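Local coordinates for glycerate kinase, putative (Thermotoga maritima, PDB 2B8N), which catalyses the ATP-dependent phosphorylation of D-glycerate to 2-phosphoglycerate, a magnesium-dependent step in the breakdown of serine via 3-hydroxypyruvate, at residues L49-V55 with N126-L132; V120-E125 with R188-A192; T383-E389 with A403-S407; A346-I352 with V376-K382; I167-N171 with R206-S212. All blocks are in the same frame, centred on the assembly; numbering follows the deposited sequence.

Contact 1. Residues L49-V55 with N126-L132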
# COMPACT_ATOMS: atom_id res chain seq x y z
N LEU A 49 14.35 -21.87 1.91
CA LEU A 49 15.27 -21.26 0.98
C LEU A 49 16.72 -21.50 1.39
O LEU A 49 17.03 -21.65 2.57
CB LEU A 49 14.97 -19.76 0.83
CG LEU A 49 13.59 -19.40 0.29
CD1 LEU A 49 13.52 -17.90 -0.05
CD2 LEU A 49 13.20 -20.26 -0.92
N ASP A 50 17.59 -21.57 0.38
CA ASP A 50 19.02 -21.80 0.56
C ASP A 50 19.82 -20.98 -0.44
O ASP A 50 19.29 -20.60 -1.51
CB ASP A 50 19.32 -23.28 0.34
CG ASP A 50 18.86 -24.14 1.49
OD1 ASP A 50 19.32 -23.89 2.63
OD2 ASP A 50 18.05 -25.08 1.26
N ARG A 51 21.10 -20.73 -0.11
CA ARG A 51 22.01 -20.01 -1.02
C ARG A 51 21.42 -18.66 -1.45
O ARG A 51 21.35 -18.38 -2.64
CB ARG A 51 22.26 -20.84 -2.28
CG ARG A 51 22.88 -22.18 -2.07
CD ARG A 51 23.14 -22.84 -3.40
NE ARG A 51 24.53 -23.28 -3.46
CZ ARG A 51 25.51 -22.72 -4.18
NH1 ARG A 51 25.28 -21.67 -4.95
NH2 ARG A 51 26.73 -23.23 -4.11
N VAL A 52 21.02 -17.86 -0.46
CA VAL A 52 20.16 -16.69 -0.66
C VAL A 52 20.98 -15.40 -0.78
O VAL A 52 21.90 -15.15 0.01
CB VAL A 52 19.06 -16.59 0.51
CG1 VAL A 52 18.18 -15.37 0.36
CG2 VAL A 52 18.19 -17.86 0.59
N ILE A 53 20.68 -14.61 -1.81
CA ILE A 53 21.06 -13.22 -1.89
C ILE A 53 19.77 -12.45 -1.62
O ILE A 53 18.80 -12.59 -2.34
CB ILE A 53 21.66 -12.84 -3.26
CG1 ILE A 53 23.06 -13.46 -3.44
CG2 ILE A 53 21.76 -11.31 -3.41
CD1 ILE A 53 23.08 -14.96 -3.56
N LEU A 54 19.78 -11.64 -0.57
CA LEU A 54 18.58 -10.92 -0.13
C LEU A 54 18.64 -9.50 -0.69
O LEU A 54 19.65 -8.78 -0.51
CB LEU A 54 18.50 -10.93 1.40
CG LEU A 54 17.44 -10.12 2.17
CD1 LEU A 54 17.30 -10.65 3.62
CD2 LEU A 54 17.75 -8.60 2.16
N VAL A 55 17.57 -9.13 -1.41
CA VAL A 55 17.37 -7.79 -1.93
C VAL A 55 16.01 -7.27 -1.43
O VAL A 55 14.94 -7.83 -1.77
CB VAL A 55 17.42 -7.77 -3.47
CG1 VAL A 55 17.14 -6.35 -4.00
CG2 VAL A 55 18.79 -8.24 -3.97
N ASN A 126 21.65 -22.67 -9.09
CA ASN A 126 21.54 -23.17 -7.73
C ASN A 126 21.28 -22.05 -6.71
O ASN A 126 20.96 -22.32 -5.56
CB ASN A 126 22.84 -23.93 -7.39
CG ASN A 126 22.60 -25.23 -6.67
OD1 ASN A 126 21.53 -25.82 -6.81
ND2 ASN A 126 23.62 -25.71 -5.92
N ASP A 127 21.36 -20.79 -7.16
CA ASP A 127 21.20 -19.65 -6.27
C ASP A 127 19.79 -19.15 -6.27
O ASP A 127 19.04 -19.45 -7.19
CB ASP A 127 22.15 -18.56 -6.70
CG ASP A 127 23.59 -18.96 -6.48
OD1 ASP A 127 23.89 -19.47 -5.38
OD2 ASP A 127 24.41 -18.77 -7.40
N THR A 128 19.43 -18.42 -5.23
CA THR A 128 18.09 -17.85 -5.10
C THR A 128 18.18 -16.40 -4.59
O THR A 128 18.89 -16.11 -3.62
CB THR A 128 17.23 -18.72 -4.13
OG1 THR A 128 17.03 -20.03 -4.70
CG2 THR A 128 15.87 -18.10 -3.85
N VAL A 129 17.48 -15.49 -5.29
CA VAL A 129 17.31 -14.12 -4.82
C VAL A 129 16.00 -14.04 -4.03
O VAL A 129 14.92 -14.44 -4.53
CB VAL A 129 17.37 -13.08 -5.95
CG1 VAL A 129 17.03 -11.73 -5.42
CG2 VAL A 129 18.77 -13.05 -6.56
N LEU A 130 16.11 -13.59 -2.78
CA LEU A 130 14.97 -13.36 -1.92
C LEU A 130 14.58 -11.89 -2.05
O LEU A 130 15.23 -11.02 -1.47
CB LEU A 130 15.33 -13.74 -0.47
CG LEU A 130 14.30 -13.31 0.58
CD1 LEU A 130 12.90 -13.90 0.23
CD2 LEU A 130 14.75 -13.67 2.01
N PHE A 131 13.54 -11.63 -2.84
CA PHE A 131 13.15 -10.27 -3.20
C PHE A 131 12.05 -9.77 -2.28
O PHE A 131 10.90 -10.15 -2.44
CB PHE A 131 12.74 -10.24 -4.66
CG PHE A 131 12.60 -8.85 -5.25
CD1 PHE A 131 13.48 -7.83 -4.91
CD2 PHE A 131 11.59 -8.58 -6.16
CE1 PHE A 131 13.34 -6.55 -5.46
CE2 PHE A 131 11.45 -7.31 -6.72
CZ PHE A 131 12.33 -6.30 -6.36
N LEU A 132 12.42 -8.94 -1.32
CA LEU A 132 11.48 -8.42 -0.29
C LEU A 132 10.98 -7.05 -0.72
O LEU A 132 11.74 -6.05 -0.71
CB LEU A 132 12.18 -8.33 1.08
CG LEU A 132 12.79 -9.64 1.61
CD1 LEU A 132 13.72 -9.38 2.78
CD2 LEU A 132 11.71 -10.62 1.98
O HOH W 1 19.11 -21.78 -3.89

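Contact 2. Residues V120-E125 with R188-A192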
# COMPACT_ATOMS: atom_id res chain seq x y z
N VAL A 120 23.47 -9.32 -8.33
CA VAL A 120 22.68 -10.42 -8.91
C VAL A 120 23.18 -10.95 -10.25
O VAL A 120 22.74 -12.00 -10.71
CB VAL A 120 21.17 -10.08 -8.99
CG1 VAL A 120 20.59 -9.84 -7.62
CG2 VAL A 120 20.90 -8.89 -9.85
N ASP A 121 24.11 -10.27 -10.92
CA ASP A 121 24.62 -10.83 -12.18
C ASP A 121 25.59 -11.97 -11.87
O ASP A 121 26.12 -12.08 -10.76
CB ASP A 121 25.32 -9.78 -13.05
CG ASP A 121 24.37 -8.72 -13.57
OD1 ASP A 121 23.16 -8.99 -13.79
OD2 ASP A 121 24.88 -7.59 -13.77
N GLN A 122 25.80 -12.82 -12.87
CA GLN A 122 26.64 -14.00 -12.72
C GLN A 122 26.30 -14.78 -11.44
O GLN A 122 27.16 -14.97 -10.58
CB GLN A 122 28.14 -13.63 -12.72
CG GLN A 122 28.67 -13.04 -14.03
CD GLN A 122 28.81 -11.53 -13.99
OE1 GLN A 122 27.88 -10.82 -13.60
NE2 GLN A 122 29.98 -11.02 -14.40
N LEU A 123 25.03 -15.15 -11.31
CA LEU A 123 24.59 -16.15 -10.34
C LEU A 123 24.28 -17.41 -11.13
O LEU A 123 23.99 -17.33 -12.32
CB LEU A 123 23.33 -15.71 -9.62
CG LEU A 123 23.39 -14.54 -8.65
CD1 LEU A 123 22.03 -14.42 -7.99
CD2 LEU A 123 24.48 -14.73 -7.62
N ASN A 124 24.35 -18.56 -10.49
CA ASN A 124 24.05 -19.82 -11.15
C ASN A 124 22.65 -20.36 -10.76
O ASN A 124 21.98 -19.82 -9.88
CB ASN A 124 25.17 -20.85 -10.88
CG ASN A 124 25.51 -20.96 -9.40
OD1 ASN A 124 24.71 -21.44 -8.61
ND2 ASN A 124 26.70 -20.50 -9.03
N GLU A 125 22.23 -21.41 -11.47
CA GLU A 125 20.90 -22.05 -11.31
C GLU A 125 20.59 -22.49 -9.88
O GLU A 125 19.43 -22.69 -9.53
CB GLU A 125 20.78 -23.31 -12.21
CG GLU A 125 21.60 -23.37 -13.54
CD GLU A 125 23.14 -23.48 -13.35
OE1 GLU A 125 23.67 -24.59 -13.03
OE2 GLU A 125 23.81 -22.44 -13.55
N ARG A 188 17.74 -10.39 -15.28
CA ARG A 188 19.18 -10.30 -14.90
C ARG A 188 19.59 -11.32 -13.85
O ARG A 188 20.71 -11.80 -13.82
CB ARG A 188 19.49 -8.93 -14.36
CG ARG A 188 19.48 -7.83 -15.37
CD ARG A 188 20.82 -7.69 -16.06
NE ARG A 188 21.06 -6.28 -16.34
CZ ARG A 188 22.04 -5.53 -15.83
NH1 ARG A 188 22.95 -6.03 -15.01
NH2 ARG A 188 22.12 -4.25 -16.17
N VAL A 189 18.65 -11.65 -12.98
CA VAL A 189 18.87 -12.66 -11.96
C VAL A 189 19.09 -14.04 -12.59
O VAL A 189 19.89 -14.85 -12.08
CB VAL A 189 17.69 -12.69 -11.00
CG1 VAL A 189 17.69 -13.96 -10.14
CG2 VAL A 189 17.74 -11.45 -10.12
N PHE A 190 18.39 -14.30 -13.69
CA PHE A 190 18.64 -15.46 -14.49
C PHE A 190 20.14 -15.66 -14.69
O PHE A 190 20.92 -14.67 -14.94
CB PHE A 190 17.94 -15.35 -15.86
CG PHE A 190 17.75 -16.68 -16.54
CD1 PHE A 190 16.66 -17.49 -16.20
CD2 PHE A 190 18.67 -17.15 -17.47
CE1 PHE A 190 16.48 -18.75 -16.80
CE2 PHE A 190 18.51 -18.39 -18.07
CZ PHE A 190 17.42 -19.20 -17.74
N PRO A 191 20.56 -16.95 -14.62
CA PRO A 191 19.74 -18.17 -14.40
C PRO A 191 19.34 -18.50 -12.95
O PRO A 191 18.69 -19.51 -12.73
CB PRO A 191 20.62 -19.29 -14.95
CG PRO A 191 22.01 -18.80 -14.66
CD PRO A 191 21.98 -17.28 -14.79
N ALA A 192 19.69 -17.66 -11.97
CA ALA A 192 19.20 -17.87 -10.60
C ALA A 192 17.68 -17.68 -10.50
O ALA A 192 17.05 -17.12 -11.41
CB ALA A 192 19.92 -16.95 -9.60
O HOH W 2 22.65 -13.84 -12.91
O HOH W 3 23.31 -11.47 -15.28

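Contact 3. Residues T383-E389 with A403-S407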
# COMPACT_ATOMS: atom_id res chain seq x y z
N THR A 383 -22.43 15.86 19.81
CA THR A 383 -21.36 16.47 20.61
C THR A 383 -20.90 17.75 19.90
O THR A 383 -20.73 18.80 20.54
CB THR A 383 -20.13 15.54 20.82
OG1 THR A 383 -20.51 14.31 21.45
CG2 THR A 383 -19.11 16.25 21.71
N LEU A 384 -20.73 17.66 18.58
CA LEU A 384 -20.38 18.81 17.76
C LEU A 384 -21.46 19.90 17.71
O LEU A 384 -21.16 21.10 17.88
CB LEU A 384 -20.05 18.35 16.34
CG LEU A 384 -18.70 17.67 16.18
CD1 LEU A 384 -18.59 17.06 14.79
CD2 LEU A 384 -17.55 18.62 16.44
N LYS A 385 -22.71 19.50 17.50
CA LYS A 385 -23.82 20.46 17.53
C LYS A 385 -23.92 21.16 18.89
O LYS A 385 -24.08 22.39 18.94
CB LYS A 385 -25.15 19.79 17.15
CG LYS A 385 -25.19 19.30 15.69
CD LYS A 385 -26.41 18.43 15.39
CE LYS A 385 -26.45 18.00 13.91
NZ LYS A 385 -27.68 17.21 13.49
N ALA A 386 -23.78 20.40 19.98
CA ALA A 386 -23.83 20.99 21.33
C ALA A 386 -22.69 21.97 21.58
O ALA A 386 -22.80 22.81 22.46
CB ALA A 386 -23.81 19.91 22.38
N MSE A 387 -21.60 21.87 20.82
CA MSE A 387 -20.55 22.89 20.89
C MSE A 387 -20.77 24.08 19.94
O MSE A 387 -19.95 25.01 19.89
CB MSE A 387 -19.21 22.24 20.62
CG MSE A 387 -18.81 21.24 21.66
SE MSE A 387 -17.29 20.25 20.96
CE MSE A 387 -16.08 21.79 20.44
N GLY A 388 -21.87 24.05 19.20
CA GLY A 388 -22.18 25.10 18.23
C GLY A 388 -21.56 24.85 16.86
O GLY A 388 -21.56 25.74 16.02
N GLU A 389 -21.04 23.64 16.63
CA GLU A 389 -20.39 23.35 15.36
C GLU A 389 -21.38 22.63 14.44
O GLU A 389 -22.29 21.96 14.91
CB GLU A 389 -19.14 22.49 15.57
CG GLU A 389 -18.07 23.08 16.46
CD GLU A 389 -17.26 24.19 15.78
OE1 GLU A 389 -17.64 24.67 14.70
OE2 GLU A 389 -16.22 24.57 16.35
N ALA A 403 -13.04 18.38 12.82
CA ALA A 403 -14.34 17.98 13.34
C ALA A 403 -14.21 16.81 14.30
O ALA A 403 -14.86 16.80 15.35
CB ALA A 403 -15.26 17.60 12.20
N LEU A 404 -13.35 15.86 13.96
CA LEU A 404 -13.10 14.68 14.79
C LEU A 404 -12.29 15.00 16.06
O LEU A 404 -12.58 14.46 17.12
CB LEU A 404 -12.44 13.56 13.97
CG LEU A 404 -13.18 13.05 12.71
CD1 LEU A 404 -12.26 12.21 11.85
CD2 LEU A 404 -14.44 12.23 13.06
N LYS A 405 -11.28 15.87 15.96
CA LYS A 405 -10.53 16.29 17.17
C LYS A 405 -11.46 16.94 18.20
O LYS A 405 -11.36 16.66 19.39
CB LYS A 405 -9.36 17.24 16.85
N LYS A 406 -12.36 17.79 17.74
CA LYS A 406 -13.28 18.53 18.61
C LYS A 406 -14.26 17.63 19.32
O LYS A 406 -14.84 18.00 20.34
CB LYS A 406 -14.10 19.56 17.81
CG LYS A 406 -13.37 20.83 17.47
CD LYS A 406 -14.21 21.73 16.58
CE LYS A 406 -13.40 22.88 16.03
NZ LYS A 406 -12.93 23.73 17.13
N SER A 407 -14.49 16.45 18.78
CA SER A 407 -15.46 15.55 19.36
C SER A 407 -14.81 14.27 19.89
O SER A 407 -15.51 13.28 20.16
CB SER A 407 -16.52 15.23 18.30
OG SER A 407 -15.89 14.95 17.06

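Contact 4. Residues A346-I352 with V376-K382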
# COMPACT_ATOMS: atom_id res chain seq x y z
N ALA A 346 -20.81 9.37 11.02
CA ALA A 346 -21.34 9.88 12.29
C ALA A 346 -22.60 10.73 12.09
O ALA A 346 -23.51 10.70 12.92
CB ALA A 346 -20.31 10.67 13.00
N ILE A 347 -22.63 11.48 11.00
CA ILE A 347 -23.80 12.24 10.58
C ILE A 347 -24.98 11.30 10.32
O ILE A 347 -26.05 11.47 10.86
CB ILE A 347 -23.47 13.08 9.33
CG1 ILE A 347 -22.53 14.23 9.73
CG2 ILE A 347 -24.75 13.62 8.67
CD1 ILE A 347 -21.77 14.87 8.56
N ALA A 348 -24.76 10.30 9.47
CA ALA A 348 -25.75 9.26 9.16
C ALA A 348 -26.24 8.42 10.37
O ALA A 348 -27.34 7.88 10.33
CB ALA A 348 -25.18 8.31 8.10
N LEU A 349 -25.42 8.29 11.42
CA LEU A 349 -25.77 7.47 12.59
C LEU A 349 -26.20 8.29 13.78
O LEU A 349 -26.31 7.74 14.86
CB LEU A 349 -24.60 6.62 13.05
CG LEU A 349 -23.94 5.72 12.03
CD1 LEU A 349 -22.61 5.19 12.60
CD2 LEU A 349 -24.89 4.60 11.64
N GLU A 350 -26.43 9.59 13.61
CA GLU A 350 -26.81 10.42 14.76
C GLU A 350 -28.01 9.80 15.46
O GLU A 350 -29.00 9.43 14.82
CB GLU A 350 -27.12 11.86 14.35
CG GLU A 350 -27.56 12.72 15.54
CD GLU A 350 -27.63 14.20 15.25
OE1 GLU A 350 -27.23 14.63 14.14
OE2 GLU A 350 -28.08 14.96 16.14
N GLY A 351 -27.93 9.68 16.78
CA GLY A 351 -29.06 9.30 17.61
C GLY A 351 -29.33 7.82 17.71
O GLY A 351 -30.34 7.40 18.25
N ILE A 352 -28.44 7.00 17.20
CA ILE A 352 -28.65 5.56 17.28
C ILE A 352 -27.75 4.98 18.35
O ILE A 352 -26.53 5.10 18.27
CB ILE A 352 -28.37 4.87 15.95
CG1 ILE A 352 -29.27 5.40 14.85
CG2 ILE A 352 -28.60 3.38 16.09
CD1 ILE A 352 -28.87 4.92 13.47
N VAL A 376 -16.10 6.78 15.70
CA VAL A 376 -17.36 7.54 15.87
C VAL A 376 -18.55 6.67 16.29
O VAL A 376 -18.57 5.45 16.06
CB VAL A 376 -17.77 8.28 14.54
CG1 VAL A 376 -16.67 9.18 14.04
CG2 VAL A 376 -18.16 7.31 13.45
N ASP A 377 -19.56 7.31 16.89
CA ASP A 377 -20.83 6.65 17.20
C ASP A 377 -22.05 7.59 17.04
O ASP A 377 -21.95 8.64 16.39
CB ASP A 377 -20.75 6.00 18.59
CG ASP A 377 -20.68 7.00 19.73
OD1 ASP A 377 -21.04 8.20 19.59
OD2 ASP A 377 -20.27 6.53 20.81
N GLY A 378 -23.20 7.21 17.59
CA GLY A 378 -24.43 7.96 17.42
C GLY A 378 -24.51 9.27 18.17
O GLY A 378 -25.44 10.03 17.95
N SER A 379 -23.54 9.55 19.05
CA SER A 379 -23.47 10.81 19.80
C SER A 379 -22.49 11.83 19.20
O SER A 379 -22.61 13.01 19.46
CB SER A 379 -23.05 10.54 21.24
OG SER A 379 -21.72 10.07 21.26
N THR A 380 -21.51 11.36 18.44
CA THR A 380 -20.47 12.20 17.84
C THR A 380 -20.98 13.52 17.21
O THR A 380 -20.47 14.62 17.53
CB THR A 380 -19.67 11.40 16.77
OG1 THR A 380 -19.09 10.22 17.37
CG2 THR A 380 -18.55 12.25 16.13
N ALA A 381 -21.98 13.41 16.33
CA ALA A 381 -22.55 14.59 15.65
C ALA A 381 -23.23 15.57 16.62
O ALA A 381 -23.10 16.78 16.47
CB ALA A 381 -23.52 14.14 14.57
N LYS A 382 -23.95 15.05 17.60
CA LYS A 382 -24.58 15.91 18.59
C LYS A 382 -23.57 16.52 19.60
O LYS A 382 -23.82 17.61 20.16
CB LYS A 382 -25.81 15.25 19.26
CG LYS A 382 -25.65 13.83 19.74
CD LYS A 382 -26.97 13.31 20.39
CE LYS A 382 -27.97 12.73 19.38
NZ LYS A 382 -28.94 13.74 18.87
O HOH W 4 -23.10 10.88 15.52
O HOH W 5 -24.18 4.93 19.26

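Contact 5. Residues I167-N171 with R206-S212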
# COMPACT_ATOMS: atom_id res chain seq x y z
N ILE A 167 -2.64 4.90 -15.77
CA ILE A 167 -1.51 4.31 -15.03
C ILE A 167 -0.86 3.19 -15.85
O ILE A 167 0.36 2.98 -15.77
CB ILE A 167 -1.93 3.77 -13.62
CG1 ILE A 167 -0.74 3.13 -12.86
CG2 ILE A 167 -3.04 2.75 -13.73
CD1 ILE A 167 0.26 4.12 -12.27
N GLU A 168 -1.68 2.50 -16.62
CA GLU A 168 -1.22 1.42 -17.49
C GLU A 168 -0.38 1.97 -18.66
O GLU A 168 0.62 1.36 -19.08
CB GLU A 168 -2.42 0.64 -18.04
CG GLU A 168 -3.15 -0.22 -16.97
CD GLU A 168 -4.17 0.53 -16.07
OE1 GLU A 168 -4.56 1.69 -16.34
OE2 GLU A 168 -4.60 -0.07 -15.06
N GLU A 169 -0.79 3.11 -19.18
CA GLU A 169 -0.06 3.76 -20.27
C GLU A 169 1.27 4.33 -19.77
O GLU A 169 2.31 4.21 -20.43
CB GLU A 169 -0.94 4.82 -20.94
CG GLU A 169 -2.09 4.23 -21.76
CD GLU A 169 -3.10 5.28 -22.21
OE1 GLU A 169 -3.46 6.16 -21.41
OE2 GLU A 169 -3.53 5.22 -23.38
N ILE A 170 1.25 4.91 -18.59
CA ILE A 170 2.47 5.40 -17.98
C ILE A 170 3.41 4.21 -17.79
O ILE A 170 4.61 4.28 -18.10
CB ILE A 170 2.17 6.10 -16.65
CG1 ILE A 170 1.40 7.39 -16.93
CG2 ILE A 170 3.47 6.41 -15.90
CD1 ILE A 170 0.89 8.10 -15.70
N ASN A 171 2.84 3.11 -17.29
CA ASN A 171 3.58 1.89 -17.02
C ASN A 171 4.20 1.26 -18.28
O ASN A 171 5.36 0.86 -18.29
CB ASN A 171 2.66 0.89 -16.31
CG ASN A 171 3.40 -0.08 -15.42
OD1 ASN A 171 4.53 0.16 -14.97
ND2 ASN A 171 2.73 -1.19 -15.13
N ARG A 206 -2.03 -5.85 -8.02
CA ARG A 206 -1.68 -6.07 -9.41
C ARG A 206 -0.16 -6.08 -9.53
O ARG A 206 0.48 -5.03 -9.40
CB ARG A 206 -2.25 -4.94 -10.25
CG ARG A 206 -3.75 -4.99 -10.51
CD ARG A 206 -4.00 -5.53 -11.91
NE ARG A 206 -3.56 -4.60 -12.95
CZ ARG A 206 -3.83 -4.73 -14.25
NH1 ARG A 206 -4.54 -5.76 -14.70
NH2 ARG A 206 -3.39 -3.80 -15.10
N LEU A 207 0.42 -7.25 -9.79
CA LEU A 207 1.88 -7.40 -9.79
C LEU A 207 2.55 -6.78 -11.01
O LEU A 207 3.75 -6.60 -11.03
CB LEU A 207 2.26 -8.88 -9.67
CG LEU A 207 1.76 -9.59 -8.40
CD1 LEU A 207 1.73 -11.09 -8.60
CD2 LEU A 207 2.63 -9.21 -7.22
N ASP A 208 1.77 -6.45 -12.04
CA ASP A 208 2.30 -5.80 -13.23
C ASP A 208 2.44 -4.30 -13.01
O ASP A 208 3.03 -3.62 -13.83
CB ASP A 208 1.36 -6.03 -14.41
CG ASP A 208 -0.06 -5.56 -14.14
OD1 ASP A 208 -0.48 -5.54 -12.97
OD2 ASP A 208 -0.78 -5.24 -15.11
N VAL A 209 1.84 -3.82 -11.92
CA VAL A 209 1.79 -2.41 -11.57
C VAL A 209 2.68 -2.14 -10.37
O VAL A 209 3.34 -1.11 -10.31
CB VAL A 209 0.33 -1.99 -11.25
CG1 VAL A 209 0.25 -0.56 -10.71
CG2 VAL A 209 -0.56 -2.18 -12.48
N ILE A 210 2.68 -3.05 -9.39
CA ILE A 210 3.49 -2.91 -8.19
C ILE A 210 4.95 -2.76 -8.59
O ILE A 210 5.53 -3.68 -9.17
CB ILE A 210 3.27 -4.13 -7.25
CG1 ILE A 210 1.88 -4.07 -6.61
CG2 ILE A 210 4.36 -4.19 -6.17
CD1 ILE A 210 1.47 -5.34 -5.90
N ALA A 211 5.53 -1.58 -8.34
CA ALA A 211 6.92 -1.30 -8.72
C ALA A 211 7.21 -1.40 -10.21
O ALA A 211 8.38 -1.50 -10.61
CB ALA A 211 7.85 -2.22 -7.96
N SER A 212 6.14 -1.35 -11.01
CA SER A 212 6.17 -1.63 -12.43
C SER A 212 6.73 -3.03 -12.75
O SER A 212 7.40 -3.21 -13.78
CB SER A 212 6.94 -0.57 -13.22
OG SER A 212 6.45 0.75 -13.06

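Contact 1. Residues L49-V55 with N126-L132
The guanidinium of R51 has N126 ND2 over one face, offset toward the rim and 3.6 Å from NE, and the carboxylate of D127 at its edge. With CG anti to the carbonyl carbon (chi1 -60°) and a bend at chi3, the arginine chain brings NH1 round to D127 OD1, a salt bridge at 2.6 Å whose hydrogen bond is weak, the N-H pointing well aside (128°). A leucine here would probably leave D127 OD1 without its cationic mate and N126 ND2 without the guanidinium it lies over. V55 O lies obliquely to the F131 ring, 3.5 Å from CD1, and V55 CG1 packs on the same ring atom at 4.1 Å. Strands 52-55 and 128-132 run parallel, tied by five backbone bonds from T128 N to R51 O through to L132 N to V55 O. On one face V52 CG1 packs against L130 CB and L132 CD1 reaches L54 CG; on the other V55 CG2 meets V129 CG1. One water links D50 O, N126 O and T128 OG1. These central strands of a six-stranded parallel sheet lie between strand 76-84, beside V52 and L54, and strand 193-199, beside T128 and F131; helix 61-72 covers L54, L130 and L132.

Contact 2. Residues V120-E125 with R188-A192
D121 and R188 turn their flat ends almost into one plane, carboxylate and guanidinium only 22° apart, and the acid comes in at the edge of the guanidinium. R188 NH1 lies 2.8 Å from D121 OD2 in a salt bridge, while its N-H points at OD1 in a weak bond of 3.2 Å, so one nitrogen serves both oxygens. Bends at chi2 and chi3 (-87° and -145°) carry the arginine chain past OD1, which also sits 3.5 Å from R188 CD. The other amino nitrogen, NH2, has a weak bond to Q179. Behind this pair V120 and V189 cross at a slant, CB of V120 being 3.9 Å from CG2 of V189, and both reach V129 on the sheet. The contact thus joins the ends of two helices, 107-120 and 184-189, each leading into a strand of the parallel sheet of an alpha/beta domain. Farther along, L123 lays CB and CD1 against the methyl of A192, with CB to CB at 3.6 Å. P191, preceded by a cis peptide bond, has CD 3.2 Å from L123 O. Between the backbones, one water lies within bonding distance of V120 O, L123 N and F190 O; a second lies near both D121 OD1 and R188 O.

Contact 3. Residues T383-E389 with A403-S407
L384 is wedged against the last turn of helix 400-406, where the C-terminal ends of two helices in the MOFRL region meet; the other, 380-386, closes in a Schellman motif at G388, whose backbone at positive phi would jam a side chain against the preceding carbonyl. The close-packed part centres on the buried L384, whose methyls lie against a backbone carbonyl and the base of K406. Both methyls approach A403 O, CD2 to 3.4 Å, and CD2 also lies 3.8 Å from K406 CB. On the S407 side the leucine CG rests 3.9 Å from S407 CB. With chi1 at 44° S407 OG sits between its own backbone N and carbonyl carbon and turns back to donate to A403 O at 2.7 Å, so this carbonyl has its partner one turn on, at the end of its own helix, while the leucine covers it. T383 adds only a light touch, CG2 to S407 CB at 4.4 Å. Toward solvent the packing opens into long side chains. The selenium of M387, a selenomethionine, reaches K406 O, and its CE lies along K406 CB and CG. E389 and K406 cross at about a right angle, with OE1 of the glutamate given to the hydroxyl of Y394 on helix 391-396. Its other oxygen faces the lysine: E389 OE2 forms a salt bridge with K406 NZ at 3.5 Å, and K406 CE lies at 3.3 Å.

Contact 4. Residues A346-I352 with V376-K382
A346 presses its methyl into the corner between V376 and T380, where strand 373-377 turns into helix 380-386 through a capping box of D377 and T380. Apolar contact is made by small groups: A346 CB lies 3.8 Å from V376 CB and 3.9 Å from T380 CB. A381 CB lies near A346 O. Backbone polar contact comes from the type II turn L349-I352, whose G351 N donates to G378 O at 2.8 Å, almost straight (174°) and on a lone pair in the carbonyl plane. G378 has no side chain; a CB here would run into I352 O. Two waters fill in, one joining A346 O, D377 O and A381 N, the other I352 O and G378 N. Charged contact is made by E350: its extended chain, CG anti to the backbone N (chi1 179°), forms salt bridges, OE1 to K385 NZ on helix 380-386 and OE2 to K382 NZ at 3.1 Å, the latter through the lone pair turned away from OE1.

Contact 5. Residues I167-N171 with R206-S212
N171 points from helix 167-175 toward the loop 206-212, and its side chain carries most of the contact. From CB, a chi1 of -153° sends CG away from the backbone N and out toward the loop, where it lies 3.9 Å from both D208 O and S212 OG. At the tip the amide divides its two functions. OD1 accepts from S212 OG at 2.8 Å, the hydroxyl tilted 21° from the carbonyl plane, with S212 CB close behind. ND2 donates to D208 O at 2.8 Å, an oxygen lying almost in the amide plane (3° out of it). Bonds at both ends fix the rotation of this buried amide. Replacing N171 by alanine removes the amide, and D208 O and S212 OG would probably lose these partners, the serine hydroxyl then being less fixed in rotation. At the exposed margin, I167 CG1 only brushes V209 CG1 at 4.4 Å, and E168 crosses R206 at about a right angle, its OE2 3.9 Å from NH2, a long ion pair of charges alone. R206 NH2 is nearer D208 OD2, which sits over one face of the guanidinium, again by charge alone, so the three residues form a salt-bridge network. The loop follows strand 193-199 and precedes helix 222-231; S212 is also bonded through its backbone to G182, D208 rests on W216, and helix 150-162 packs against I170.

The contacts fall into two groups on separate parts of the chain. Contacts 1, 2 and 5 lie in the DUF4147 region: contacts 1 and 2, centres 10 Å apart, touch where V129 packs on L123 and V120. Their segments alternate along the chain, as do those of contacts 2 and 5, so the strands and the loop after helix 107-120 lie in one continuous part of the fold. Contact 5 sits about 24 Å from both centres. In the MOFRL region contact 4 closes before contact 3 opens; about 11 Å apart between centres, they share helix 380-386 and touch where L404 packs on V376. Contact 1 is 54 Å from contact 3 between centres, in keeping with two separately organised sheets.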